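Local coordinates for protein MmcR (Streptomyces lavendulae, PDB 3GWZ) that methylates a quinone hydroxyl of demethylmitomycins with S-adenosyl-L-methionine, forming the methoxy group of mitomycins A and B, at residues L61-P64 and E65-E69. Sequence-based numbering, arbitrary orientation.
Sequences LGVP and ELLQE
Pro-64 O takes two donors: the backbone N of Leu-67, 3.2 Å away with an N-H...O angle of 159°, and the side-chain amide of Gln-112, just after strand 109-111. One residue earlier, Val-63 O accepts Leu-66 N at 2.9 Å, a shorter but more bent bond (138°). Both are i to i+3 bonds, so two successive tight turns follow helix 32-61. That helix ends in a Schellman motif with Gly-62 as its C-prime residue, at a positive phi, which glycine adopts readily. Glu-65 folds back over this glycine: a turn about its CB-CG bond (chi2 94°) brings OE1 to 3.5 Å from Gly-62 CA and OE2 to 3.5 Å from Pro-64 CD, alongside the proline ring. Arg-132 offers the same carboxylate a long, weak ion pair. Leu-66 lays its CG 3.5 Å from Gly-62 O and continues onto Leu-77 and Ala-80 of helix 74-81. On the buried side, Val-63 and Leu-67 run side by side, CG1 to CD1 4.2 Å, and both rest on Phe-101. Gln-68 closes the turn, its NE2 meeting Glu-65 O in the carbonyl plane at 2.9 Å. Within the dimerisation domain, the turn thus links the long helix to the segment leading into strand 72-73. Val-63 O is met by a backbone amide, Glu-65 O by a side-chain amide and Pro-64 O by one of each, while Glu-65 keeps its carboxylate beside CH groups, with the nearby arginine probably favouring its charged form.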
ATOM      1  N   LEU A  61      -7.676   8.950 -10.864  1.00 17.37           N
ATOM      2  CA  LEU A  61      -8.561   9.164  -9.722  1.00 18.84           C
ATOM      3  C   LEU A  61      -8.192   8.322  -8.502  1.00 20.82           C
ATOM      4  O   LEU A  61      -8.580   8.650  -7.378  1.00 23.43           O
ATOM      5  CB  LEU A  61     -10.011   8.870 -10.119  1.00 18.49           C
ATOM      6  CG  LEU A  61     -10.620   9.899 -11.072  1.00 20.55           C
ATOM      7  CD1 LEU A  61     -12.084   9.596 -11.356  1.00 23.34           C
ATOM      8  CD2 LEU A  61     -10.450  11.300 -10.510  1.00 24.69           C
ATOM      9  N   GLY A  62      -7.468   7.232  -8.725  1.00 17.62           N
ATOM     10  CA  GLY A  62      -7.053   6.359  -7.639  1.00 18.56           C
ATOM     11  C   GLY A  62      -8.073   5.288  -7.274  1.00 21.54           C
ATOM     12  O   GLY A  62      -8.130   4.842  -6.126  1.00 21.19           O
ATOM     13  N   VAL A  63      -8.877   4.854  -8.242  1.00 20.97           N
ATOM     14  CA  VAL A  63      -9.905   3.846  -7.960  1.00 20.74           C
ATOM     15  C   VAL A  63      -9.362   2.508  -7.434  1.00 20.07           C
ATOM     16  O   VAL A  63      -9.819   2.044  -6.389  1.00 22.82           O
ATOM     17  CB  VAL A  63     -10.886   3.637  -9.150  1.00 21.51           C
ATOM     18  CG1 VAL A  63     -11.902   2.537  -8.833  1.00 15.70           C
ATOM     19  CG2 VAL A  63     -11.606   4.932  -9.456  1.00 18.51           C
ATOM     20  N   PRO A  64      -8.370   1.902  -8.125  1.00 21.34           N
ATOM     21  CA  PRO A  64      -7.852   0.596  -7.689  1.00 17.80           C
ATOM     22  C   PRO A  64      -7.361   0.575  -6.236  1.00 25.72           C
ATOM     23  O   PRO A  64      -7.546  -0.427  -5.534  1.00 21.42           O
ATOM     24  CB  PRO A  64      -6.674   0.351  -8.642  1.00 20.46           C
ATOM     25  CG  PRO A  64      -7.003   1.164  -9.861  1.00 18.85           C
ATOM     26  CD  PRO A  64      -7.668   2.393  -9.329  1.00 17.47           C
ATOM     27  N   GLU A  65      -6.742   1.667  -5.797  1.00 20.34           N
ATOM     28  CA  GLU A  65      -6.237   1.757  -4.429  1.00 28.68           C
ATOM     29  C   GLU A  65      -7.364   1.726  -3.403  1.00 28.32           C
ATOM     30  O   GLU A  65      -7.162   1.312  -2.262  1.00 25.72           O
ATOM     31  CB  GLU A  65      -5.422   3.031  -4.225  1.00 25.15           C
ATOM     32  CG  GLU A  65      -4.182   3.122  -5.085  1.00 34.03           C
ATOM     33  CD  GLU A  65      -4.412   3.884  -6.376  1.00 36.12           C
ATOM     34  OE1 GLU A  65      -3.997   5.063  -6.433  1.00 39.43           O
ATOM     35  OE2 GLU A  65      -5.005   3.315  -7.323  1.00 25.82           O
ATOM     36  N   LEU A  66      -8.543   2.178  -3.811  1.00 22.44           N
ATOM     37  CA  LEU A  66      -9.696   2.258  -2.915  1.00 27.25           C
ATOM     38  C   LEU A  66     -10.447   0.934  -2.797  1.00 23.73           C
ATOM     39  O   LEU A  66     -11.383   0.812  -2.009  1.00 22.94           O
ATOM     40  CB  LEU A  66     -10.652   3.364  -3.377  1.00 27.47           C
ATOM     41  CG  LEU A  66     -10.116   4.792  -3.278  1.00 23.66           C
ATOM     42  CD1 LEU A  66     -11.047   5.772  -3.976  1.00 24.80           C
ATOM     43  CD2 LEU A  66      -9.914   5.191  -1.817  1.00 26.29           C
ATOM     44  N   LEU A  67     -10.034  -0.058  -3.572  1.00 23.49           N
ATOM     45  CA  LEU A  67     -10.731  -1.336  -3.585  1.00 22.00           C
ATOM     46  C   LEU A  67      -9.919  -2.459  -2.963  1.00 20.80           C
ATOM     47  O   LEU A  67     -10.206  -3.632  -3.194  1.00 25.09           O
ATOM     48  CB  LEU A  67     -11.135  -1.705  -5.016  1.00 21.36           C
ATOM     49  CG  LEU A  67     -12.253  -0.856  -5.627  1.00 19.61           C
ATOM     50  CD1 LEU A  67     -12.492  -1.222  -7.093  1.00 17.23           C
ATOM     51  CD2 LEU A  67     -13.545  -1.011  -4.827  1.00 20.37           C
ATOM     52  N   GLN A  68      -8.905  -2.112  -2.170  1.00 24.28           N
ATOM     53  CA  GLN A  68      -8.008  -3.133  -1.614  1.00 27.22           C
ATOM     54  C   GLN A  68      -8.565  -3.794  -0.357  1.00 24.24           C
ATOM     55  O   GLN A  68      -8.023  -4.793   0.115  1.00 29.51           O
ATOM     56  CB  GLN A  68      -6.620  -2.556  -1.315  1.00 24.61           C
ATOM     57  CG  GLN A  68      -6.004  -1.773  -2.463  1.00 25.94           C
ATOM     58  CD  GLN A  68      -4.634  -1.232  -2.106  1.00 33.84           C
ATOM     59  OE1 GLN A  68      -3.645  -1.965  -2.131  1.00 27.61           O
ATOM     60  NE2 GLN A  68      -4.568   0.056  -1.765  1.00 26.58           N
ATOM     61  N   GLU A  69      -9.633  -3.232   0.187  1.00 25.67           N
ATOM     62  CA  GLU A  69     -10.239  -3.775   1.398  1.00 33.34           C
ATOM     63  C   GLU A  69     -11.704  -4.131   1.165  1.00 33.55           C
ATOM     64  O   GLU A  69     -12.583  -3.737   1.938  1.00 33.27           O
ATOM     65  CB  GLU A  69     -10.099  -2.784   2.560  1.00 32.62           C
ATOM     66  CG  GLU A  69      -8.648  -2.549   2.989  1.00 39.30           C
ATOM     67  CD  GLU A  69      -8.498  -1.442   4.021  1.00 53.40           C
ATOM     68  OE1 GLU A  69      -9.525  -0.971   4.555  1.00 57.22           O
ATOM     69  OE2 GLU A  69      -7.345  -1.043   4.297  1.00 55.70           O
TER